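Local coordinates for mitochondrial enolase superfamily member 1 (Homo sapiens, PDB 4A35), which catalyses the magnesium-dependent dehydration of L-fuconate to 2-keto-3-deoxy-L-fuconate, a step in the breakdown of L-fucose, at residues C195-Y200 against K221-A226; M250-R255 against L274-P279; L326-C331 against V353-G358. All blocks are in the same frame, centred on the assembly; numbering follows the deposited sequence.

Interaction 1. Residues C195-Y200 against K221-A226; sequences CAWLGY and KVKVGA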
loop_
_atom_site.group_PDB
_atom_site.type_symbol
_atom_site.label_atom_id
_atom_site.label_comp_id
_atom_site.label_asym_id
_atom_site.label_seq_id
_atom_site.Cartn_x
_atom_site.Cartn_y
_atom_site.Cartn_z
ATOM N N CYS A 195 -2.195 -29.049 7.058
ATOM C CA CYS A 195 -1.389 -29.992 6.232
ATOM C C CYS A 195 -0.761 -29.249 5.033
ATOM O O CYS A 195 -0.201 -29.883 4.117
ATOM C CB CYS A 195 -2.261 -31.152 5.740
ATOM S SG CYS A 195 -3.167 -32.018 7.055
ATOM N N ALA A 196 -0.935 -27.914 4.983
ATOM C CA ALA A 196 -0.583 -27.134 3.803
ATOM C C ALA A 196 0.888 -26.813 3.604
ATOM O O ALA A 196 1.280 -26.545 2.464
ATOM C CB ALA A 196 -1.340 -25.783 3.837
ATOM N N TRP A 197 1.651 -26.739 4.679
ATOM C CA TRP A 197 2.959 -26.075 4.693
ATOM C C TRP A 197 4.051 -26.790 3.931
ATOM O O TRP A 197 4.003 -28.014 3.732
ATOM C CB TRP A 197 3.394 -25.737 6.142
ATOM C CG TRP A 197 2.274 -25.117 6.956
ATOM C CD1 TRP A 197 1.610 -25.677 8.014
ATOM C CD2 TRP A 197 1.670 -23.820 6.745
ATOM N NE1 TRP A 197 0.667 -24.783 8.512
ATOM C CE2 TRP A 197 0.669 -23.652 7.735
ATOM C CE3 TRP A 197 1.911 -22.759 5.832
ATOM C CZ2 TRP A 197 -0.122 -22.487 7.814
ATOM C CZ3 TRP A 197 1.191 -21.575 5.976
ATOM C CH2 TRP A 197 0.163 -21.462 6.930
ATOM N N LEU A 198 4.999 -25.975 3.413
ATOM C CA LEU A 198 6.174 -26.466 2.700
ATOM C C LEU A 198 7.239 -27.018 3.699
ATOM O O LEU A 198 7.345 -26.533 4.829
ATOM C CB LEU A 198 6.788 -25.351 1.833
ATOM C CG LEU A 198 5.972 -24.633 0.730
ATOM C CD1 LEU A 198 6.886 -24.200 -0.448
ATOM C CD2 LEU A 198 4.844 -25.406 0.243
ATOM N N GLY A 199 8.016 -28.006 3.246
ATOM C CA GLY A 199 9.131 -28.577 4.006
ATOM C C GLY A 199 8.890 -29.918 4.666
ATOM O O GLY A 199 9.829 -30.516 5.220
ATOM N N TYR A 200 7.636 -30.403 4.647
ATOM C CA TYR A 200 7.288 -31.670 5.270
ATOM C C TYR A 200 7.746 -32.866 4.440
ATOM O O TYR A 200 7.501 -32.910 3.220
ATOM C CB TYR A 200 5.756 -31.793 5.448
ATOM C CG TYR A 200 5.088 -30.786 6.355
ATOM C CD1 TYR A 200 5.674 -30.405 7.568
ATOM C CD2 TYR A 200 3.815 -30.299 6.066
ATOM C CE1 TYR A 200 5.032 -29.511 8.430
ATOM C CE2 TYR A 200 3.162 -29.418 6.924
ATOM C CZ TYR A 200 3.776 -29.020 8.097
ATOM O OH TYR A 200 3.121 -28.162 8.937
ATOM N N LYS A 221 -6.413 -27.172 2.734
ATOM C CA LYS A 221 -5.642 -26.291 1.881
ATOM C C LYS A 221 -4.234 -26.826 1.785
ATOM O O LYS A 221 -3.735 -27.470 2.716
ATOM C CB LYS A 221 -5.648 -24.816 2.366
ATOM C CG LYS A 221 -5.092 -23.861 1.298
ATOM C CD LYS A 221 -5.770 -22.485 1.288
ATOM C CE LYS A 221 -5.061 -21.650 2.300
ATOM N NZ LYS A 221 -5.742 -20.339 2.484
ATOM N N VAL A 222 -3.583 -26.549 0.652
ATOM C CA VAL A 222 -2.181 -26.915 0.418
ATOM C C VAL A 222 -1.458 -25.731 -0.236
ATOM O O VAL A 222 -1.974 -25.119 -1.175
ATOM C CB VAL A 222 -2.063 -28.229 -0.438
ATOM C CG1 VAL A 222 -2.758 -28.067 -1.801
ATOM C CG2 VAL A 222 -0.609 -28.636 -0.642
ATOM N N LYS A 223 -0.254 -25.421 0.255
ATOM C CA LYS A 223 0.579 -24.379 -0.337
ATOM C C LYS A 223 1.303 -24.939 -1.535
ATOM O O LYS A 223 1.847 -26.060 -1.485
ATOM C CB LYS A 223 1.619 -23.844 0.672
ATOM C CG LYS A 223 1.039 -23.221 1.929
ATOM C CD LYS A 223 0.163 -21.990 1.601
ATOM C CE LYS A 223 -0.672 -21.667 2.816
ATOM N NZ LYS A 223 -1.047 -20.230 2.867
ATOM N N VAL A 224 1.390 -24.113 -2.574
ATOM C CA VAL A 224 2.056 -24.428 -3.850
ATOM C C VAL A 224 2.846 -23.213 -4.341
ATOM O O VAL A 224 2.743 -22.121 -3.743
ATOM C CB VAL A 224 1.007 -24.887 -4.933
ATOM C CG1 VAL A 224 0.220 -26.145 -4.477
ATOM C CG2 VAL A 224 0.061 -23.736 -5.329
ATOM N N GLY A 225 3.591 -23.391 -5.436
ATOM C CA GLY A 225 4.206 -22.281 -6.149
ATOM C C GLY A 225 5.692 -22.025 -6.132
ATOM O O GLY A 225 6.122 -21.080 -6.787
ATOM N N ALA A 226 6.481 -22.807 -5.374
ATOM C CA ALA A 226 7.941 -22.630 -5.355
ATOM C C ALA A 226 8.590 -23.645 -6.273
ATOM O O ALA A 226 9.606 -23.351 -6.914
ATOM C CB ALA A 226 8.479 -22.795 -3.924
HETATM O O HOH W 1 -4.316 -28.526 5.218
#
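Lys223, Ala196 and Leu198 carry this contact, in which the loop following strand 188-192 lies against the C-terminal end of strand 219-223 in the barrel domain of an enolase-superfamily enzyme. The strand contributes the Lys-X-Lys sequence of the mandelate racemase group: Lys221 and, two residues on, Lys223, which by similarity is the proton donor/acceptor. A single direct backbone bond joins the two segments, from Lys223 N to Ala196 O (2.9 Å, 161° at the hydrogen), while a water bridges Cys195 N and Lys221 O just before it. Ala196 packs closely against the strand's backbone, its CB resting 3.1 Å from Lys221 O and also meeting the CA of Val222. The Lys223 chain starts out beside its own backbone N (chi1 -60°) and is bent at chi2, which brings CB and CG past Ala196 O and then runs the chain alongside the Trp197 side chain, both pointing the same way. There CE approaches Trp197 CZ3 obliquely at 3.7 Å. Beyond the ring the ammonium group bonds to Asp251, so the loop lines the aliphatic shaft while an acid outside the contact takes the charged tip. Leu198 crosses the lysine at about a right angle and divides its branches: CD1 reaches Ala226 CB at 4.1 Å, and CD2 lies 3.6 Å from Lys223 CB and 3.5 Å from Lys223 O.

Interaction 2. Residues M250-R255 against L274-P279; sequences MDANQR and LWIEEP. With MG (magnesium ion), chain B.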
loop_
_atom_site.group_PDB
_atom_site.type_symbol
_atom_site.label_atom_id
_atom_site.label_comp_id
_atom_site.label_asym_id
_atom_site.label_seq_id
_atom_site.Cartn_x
_atom_site.Cartn_y
_atom_site.Cartn_z
ATOM N N MET A 250 -5.810 -24.869 -3.184
ATOM C CA MET A 250 -4.375 -24.548 -3.376
ATOM C C MET A 250 -4.119 -23.062 -3.126
ATOM O O MET A 250 -4.988 -22.218 -3.436
ATOM C CB MET A 250 -3.908 -24.963 -4.775
ATOM C CG MET A 250 -3.958 -26.496 -4.963
ATOM S SD MET A 250 -3.661 -26.834 -6.704
ATOM C CE MET A 250 -3.846 -28.655 -6.767
ATOM N N ASP A 251 -2.897 -22.729 -2.676
ATOM C CA ASP A 251 -2.553 -21.347 -2.334
ATOM C C ASP A 251 -1.123 -21.075 -2.792
ATOM O O ASP A 251 -0.191 -21.728 -2.320
ATOM C CB ASP A 251 -2.717 -21.145 -0.804
ATOM C CG ASP A 251 -2.497 -19.696 -0.350
ATOM O OD1 ASP A 251 -2.051 -18.870 -1.178
ATOM O OD2 ASP A 251 -2.717 -19.404 0.851
ATOM N N ALA A 252 -0.966 -20.202 -3.790
ATOM C CA ALA A 252 0.342 -19.882 -4.376
ATOM C C ALA A 252 0.997 -18.679 -3.705
ATOM O O ALA A 252 2.124 -18.362 -4.104
ATOM C CB ALA A 252 0.207 -19.624 -5.873
ATOM N N ASN A 253 0.299 -17.982 -2.751
ATOM C CA ASN A 253 0.919 -16.814 -2.047
ATOM C C ASN A 253 1.666 -15.847 -3.009
ATOM O O ASN A 253 2.817 -15.392 -2.722
ATOM C CB ASN A 253 1.909 -17.315 -0.953
ATOM C CG ASN A 253 1.173 -17.955 0.200
ATOM O OD1 ASN A 253 1.012 -19.173 0.233
ATOM N ND2 ASN A 253 0.548 -17.143 1.048
ATOM N N GLN A 254 0.980 -15.488 -4.154
ATOM C CA GLN A 254 1.416 -14.431 -5.090
ATOM C C GLN A 254 2.650 -14.780 -5.911
ATOM O O GLN A 254 3.235 -13.889 -6.506
ATOM C CB GLN A 254 1.710 -13.090 -4.310
ATOM C CG GLN A 254 0.638 -12.750 -3.264
ATOM C CD GLN A 254 1.122 -11.761 -2.206
ATOM O OE1 GLN A 254 2.296 -11.359 -2.168
ATOM N NE2 GLN A 254 0.234 -11.395 -1.277
ATOM N N ARG A 255 3.068 -16.061 -5.966
ATOM C CA ARG A 255 4.329 -16.381 -6.598
ATOM C C ARG A 255 4.445 -16.082 -8.084
ATOM O O ARG A 255 5.557 -15.815 -8.550
ATOM C CB ARG A 255 4.677 -17.891 -6.395
ATOM C CG ARG A 255 5.079 -18.136 -4.926
ATOM C CD ARG A 255 6.480 -17.539 -4.649
ATOM N NE ARG A 255 7.511 -18.262 -5.399
ATOM C CZ ARG A 255 8.819 -18.062 -5.277
ATOM N NH1 ARG A 255 9.283 -17.129 -4.448
ATOM N NH2 ARG A 255 9.680 -18.787 -5.992
ATOM N N LEU A 274 -10.577 -26.942 -5.611
ATOM C CA LEU A 274 -11.762 -26.046 -5.675
ATOM C C LEU A 274 -11.356 -24.624 -6.140
ATOM O O LEU A 274 -12.024 -23.959 -6.971
ATOM C CB LEU A 274 -12.451 -25.985 -4.296
ATOM C CG LEU A 274 -13.575 -24.919 -4.177
ATOM C CD1 LEU A 274 -14.782 -25.286 -5.091
ATOM C CD2 LEU A 274 -14.035 -24.777 -2.739
ATOM N N TRP A 275 -10.238 -24.140 -5.592
ATOM C CA TRP A 275 -9.738 -22.850 -5.953
ATOM C C TRP A 275 -8.219 -22.804 -5.923
ATOM O O TRP A 275 -7.546 -23.658 -5.276
ATOM C CB TRP A 275 -10.303 -21.726 -5.041
ATOM C CG TRP A 275 -9.807 -21.632 -3.617
ATOM C CD1 TRP A 275 -8.534 -21.351 -3.197
ATOM C CD2 TRP A 275 -10.645 -21.527 -2.453
ATOM N NE1 TRP A 275 -8.509 -21.207 -1.814
ATOM C CE2 TRP A 275 -9.791 -21.289 -1.336
ATOM C CE3 TRP A 275 -12.045 -21.635 -2.241
ATOM C CZ2 TRP A 275 -10.289 -21.125 -0.032
ATOM C CZ3 TRP A 275 -12.532 -21.499 -0.947
ATOM C CH2 TRP A 275 -11.664 -21.216 0.137
ATOM N N ILE A 276 -7.698 -21.814 -6.640
ATOM C CA ILE A 276 -6.288 -21.396 -6.572
ATOM C C ILE A 276 -6.299 -20.013 -5.921
ATOM O O ILE A 276 -6.941 -19.065 -6.436
ATOM C CB ILE A 276 -5.459 -21.436 -7.910
ATOM C CG1 ILE A 276 -4.027 -20.860 -7.594
ATOM C CG2 ILE A 276 -6.106 -20.578 -9.036
ATOM C CD1 ILE A 276 -3.099 -21.800 -6.628
ATOM N N GLU A 277 -5.629 -19.923 -4.774
ATOM C CA GLU A 277 -5.603 -18.701 -3.992
ATOM C C GLU A 277 -4.310 -17.891 -4.299
ATOM O O GLU A 277 -3.212 -18.462 -4.387
ATOM C CB GLU A 277 -5.709 -19.079 -2.511
ATOM C CG GLU A 277 -5.600 -17.908 -1.533
ATOM C CD GLU A 277 -5.855 -18.393 -0.107
ATOM O OE1 GLU A 277 -6.581 -19.406 0.029
ATOM O OE2 GLU A 277 -5.449 -17.705 0.864
ATOM N N GLU A 278 -4.455 -16.536 -4.379
ATOM C CA GLU A 278 -3.383 -15.596 -4.663
ATOM C C GLU A 278 -2.438 -16.096 -5.780
ATOM O O GLU A 278 -1.225 -16.230 -5.554
ATOM C CB GLU A 278 -2.592 -15.274 -3.389
ATOM C CG GLU A 278 -3.395 -14.475 -2.384
ATOM C CD GLU A 278 -2.443 -13.637 -1.565
ATOM O OE1 GLU A 278 -1.679 -14.233 -0.760
ATOM O OE2 GLU A 278 -2.444 -12.397 -1.735
ATOM N N PRO A 279 -2.956 -16.422 -6.988
ATOM C CA PRO A 279 -2.041 -16.880 -8.061
ATOM C C PRO A 279 -0.995 -15.820 -8.437
ATOM O O PRO A 279 0.077 -16.172 -8.913
ATOM C CB PRO A 279 -2.989 -17.185 -9.226
ATOM C CG PRO A 279 -4.205 -16.251 -8.988
ATOM C CD PRO A 279 -4.359 -16.371 -7.466
HETATM MG MG MG B . -3.423 -17.501 1.618
HETATM O O HOH W 2 -2.470 -16.697 0.123
HETATM O O HOH W 3 0.212 -13.910 1.088
HETATM O O HOH W 4 -1.430 -17.262 2.959
HETATM O O HOH W 5 -3.792 -18.272 3.385
#
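Asp251 and Glu277 face each other across two neighbouring parallel strands, and their carboxylates share one magnesium ion at the C-terminal mouth of the barrel. The strands belong to a beta-alpha-beta unit whose crossover is helix 258-268. Met250 N donates to Trp275 O, Glu277 N to Met250 O and Ala252 N to Glu277 O, which sets Asp251 level with Glu277 on the sheet face that carries the metal; on the other face Met250 CB meets Ile276 CD1.

Glu277 can be followed outward. Its CB sits 3.4 Å from Met250 O. With CG anti to the backbone N (chi1 176°) and the chain extended, CG then passes Asp251 OD1 and brings CD over the aspartate, the two carboxylate planes stacked 24° apart. OE2 binds the magnesium ion at 2.2 Å, as does Asp251 OD2, also at 2.2 Å, which in addition accepts a hydrogen bond from Lys223 NZ. OE1 turns the other way and takes the Trp275 NE1 hydrogen on its anti lone pair at 3.2 Å, besides a salt bridge from Lys221. Waters 2, 4 and 5 and Glu306 complete the coordination.

Glu278 supports the second shell. Its OE1 accepts from water 2, which also donates to Asp251 OD1 (2.6 Å), while Gln254 NE2, lying beside it, gives OE2 a nearly straight bond (2.9 Å, 170°). The Asx turn from Asp251 OD1 to Asn253 N holds the aspartate's second oxygen. Asp251 OD2 and Glu277 OE2, 3.2 Å apart, would probably repel each other without the cation; magnesium and Lys221 probably offset the carboxylates' negative charge, at the ion that stabilises the enediolate intermediate.

Interaction 3. Residues L326-C331 against V353-G358; sequences LQIDSC and VCPHAG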
loop_
_atom_site.group_PDB
_atom_site.type_symbol
_atom_site.label_atom_id
_atom_site.label_comp_id
_atom_site.label_asym_id
_atom_site.label_seq_id
_atom_site.Cartn_x
_atom_site.Cartn_y
_atom_site.Cartn_z
ATOM N N LEU A 326 -13.986 -14.551 -2.364
ATOM C CA LEU A 326 -13.371 -13.304 -1.862
ATOM C C LEU A 326 -12.912 -13.524 -0.455
ATOM O O LEU A 326 -13.709 -13.835 0.419
ATOM C CB LEU A 326 -14.413 -12.163 -1.995
ATOM C CG LEU A 326 -13.880 -10.740 -1.694
ATOM C CD1 LEU A 326 -14.728 -9.690 -2.420
ATOM C CD2 LEU A 326 -13.913 -10.460 -0.159
ATOM N N GLN A 327 -11.614 -13.273 -0.203
ATOM C CA GLN A 327 -11.075 -13.576 1.122
ATOM C C GLN A 327 -10.800 -12.317 1.930
ATOM O O GLN A 327 -9.730 -11.742 1.824
ATOM C CB GLN A 327 -9.805 -14.435 0.957
ATOM C CG GLN A 327 -10.208 -15.701 0.134
ATOM C CD GLN A 327 -9.084 -16.540 -0.270
ATOM O OE1 GLN A 327 -8.157 -16.071 -0.942
ATOM N NE2 GLN A 327 -9.167 -17.812 0.102
ATOM N N ILE A 328 -11.745 -11.970 2.811
ATOM C CA ILE A 328 -11.529 -10.857 3.721
ATOM C C ILE A 328 -10.458 -11.217 4.762
ATOM O O ILE A 328 -10.195 -12.387 5.029
ATOM C CB ILE A 328 -12.849 -10.428 4.439
ATOM C CG1 ILE A 328 -13.427 -11.545 5.356
ATOM C CG2 ILE A 328 -13.861 -9.737 3.438
ATOM C CD1 ILE A 328 -14.649 -11.086 6.362
ATOM N N ASP A 329 -9.830 -10.183 5.334
ATOM C CA ASP A 329 -8.910 -10.358 6.437
ATOM C C ASP A 329 -9.253 -9.290 7.493
ATOM O O ASP A 329 -9.420 -8.105 7.170
ATOM C CB ASP A 329 -7.449 -10.292 6.016
ATOM C CG ASP A 329 -6.588 -10.589 7.250
ATOM O OD1 ASP A 329 -6.339 -11.776 7.524
ATOM O OD2 ASP A 329 -6.200 -9.631 7.955
ATOM N N SER A 330 -9.382 -9.742 8.747
ATOM C CA SER A 330 -9.779 -8.939 9.903
ATOM C C SER A 330 -8.734 -7.865 10.269
ATOM O O SER A 330 -9.083 -6.901 10.931
ATOM C CB SER A 330 -9.990 -9.873 11.112
ATOM O OG SER A 330 -8.821 -10.589 11.497
ATOM N N CYS A 331 -7.445 -8.089 9.921
ATOM C CA CYS A 331 -6.343 -7.184 10.357
ATOM C C CYS A 331 -5.556 -6.470 9.197
ATOM O O CYS A 331 -4.703 -5.628 9.496
ATOM C CB CYS A 331 -5.386 -7.961 11.261
ATOM S SG CYS A 331 -6.152 -8.443 12.829
ATOM N N VAL A 353 -17.897 -15.052 0.315
ATOM C CA VAL A 353 -16.775 -14.630 1.139
ATOM C C VAL A 353 -16.266 -15.877 1.901
ATOM O O VAL A 353 -17.044 -16.563 2.613
ATOM C CB VAL A 353 -17.120 -13.442 2.104
ATOM C CG1 VAL A 353 -15.964 -13.095 3.043
ATOM C CG2 VAL A 353 -17.543 -12.203 1.322
ATOM N N CYS A 354 -14.952 -16.115 1.783
ATOM C CA CYS A 354 -14.214 -17.226 2.450
ATOM C C CYS A 354 -13.056 -16.612 3.208
ATOM O O CYS A 354 -11.985 -16.339 2.642
ATOM C CB CYS A 354 -13.742 -18.248 1.426
ATOM S SG CYS A 354 -15.103 -19.133 0.619
ATOM N N PRO A 355 -13.274 -16.254 4.480
ATOM C CA PRO A 355 -12.243 -15.456 5.172
ATOM C C PRO A 355 -10.863 -16.110 5.242
ATOM O O PRO A 355 -10.743 -17.346 5.331
ATOM C CB PRO A 355 -12.803 -15.326 6.601
ATOM C CG PRO A 355 -14.278 -15.339 6.396
ATOM C CD PRO A 355 -14.517 -16.367 5.291
ATOM N N HIS A 356 -9.833 -15.262 5.254
ATOM C CA HIS A 356 -8.492 -15.684 5.562
ATOM C C HIS A 356 -8.374 -15.713 7.092
ATOM O O HIS A 356 -8.942 -14.865 7.803
ATOM C CB HIS A 356 -7.441 -14.724 4.932
ATOM C CG HIS A 356 -6.043 -14.876 5.468
ATOM N ND1 HIS A 356 -5.503 -13.950 6.373
ATOM C CD2 HIS A 356 -5.104 -15.811 5.200
ATOM C CE1 HIS A 356 -4.260 -14.356 6.612
ATOM N NE2 HIS A 356 -3.968 -15.454 5.922
ATOM N N ALA A 357 -7.570 -16.622 7.592
ATOM C CA ALA A 357 -7.340 -16.675 9.034
ATOM C C ALA A 357 -5.971 -17.343 9.336
ATOM O O ALA A 357 -5.077 -17.311 8.471
ATOM C CB ALA A 357 -8.502 -17.370 9.731
ATOM N N GLY A 358 -5.761 -17.765 10.582
ATOM C CA GLY A 358 -4.487 -18.320 11.034
ATOM C C GLY A 358 -3.656 -17.239 11.700
ATOM O O GLY A 358 -4.200 -16.390 12.410
HETATM O O HOH W 6 -9.763 -18.574 2.962
HETATM O O HOH W 7 -8.433 -12.533 9.263
#
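From Leu326 and Val353, a single backbone bridge, the two segments run onward about 41° apart, tied by Cys354 N to Leu326 O and then by His356 N to Ile328 O (2.9 Å), the latter donor nearly in line with the carbonyl. On one side of this pairing Ile328 CG1 meets both Val353 CG1 (3.8 Å), whose side chain it crosses at about a right angle, and Pro355 CG (4.0 Å), beside which it lies. Gln327 CG presses on Cys354 O at 3.1 Å, and its NE2 forms a hydrogen bond to Glu277 OE1 of the metal site.

The polar core of the contact is Asp329 with His356. CG of both residues stands opposite the backbone N, which carries the two groups the same way along the contact and brings Asp329 OD1 to the imidazole edge at ND1. His356 ND1 donates to Asp329 OD1 at 2.6 Å. The oxygen lies in the ring plane, though it is met on its anti side and the carboxylate plane is turned 43° from the ring. Asp329 OD2 accepts from Cys331 N (2.8 Å) in an Asx turn, fixing the carboxylate's rotation, and water 7 links Ser330 N to His356 O.

His356, predicted to be an active-site residue, is thus oriented by a second-shell aspartate, with its ring reaching toward Glu306. Such a His-Asp pair at the ends of successive barrel strands is a hallmark of the mandelate racemase group.

Along the chain the three contacts come strictly in series, each closing before the next opens, and together they line part of the C-terminal mouth of the barrel. Interactions 1 and 2, with centres 11 Å apart, share a five-stranded parallel sheet in which strands 219-223 and 247-251 are neighbours; it runs on through 275-277 and 301-304 to 325-326, where interaction 3 begins. Lysines of the first form salt bridges with metal-binding acids of the second. Interaction 3 lies about 14 Å from interaction 2 and about 19 Å from interaction 1, centre to centre. At the magnesium site Glu277 reaches both sides, Lys221 of interaction 1 and the 326-331 segment of interaction 3.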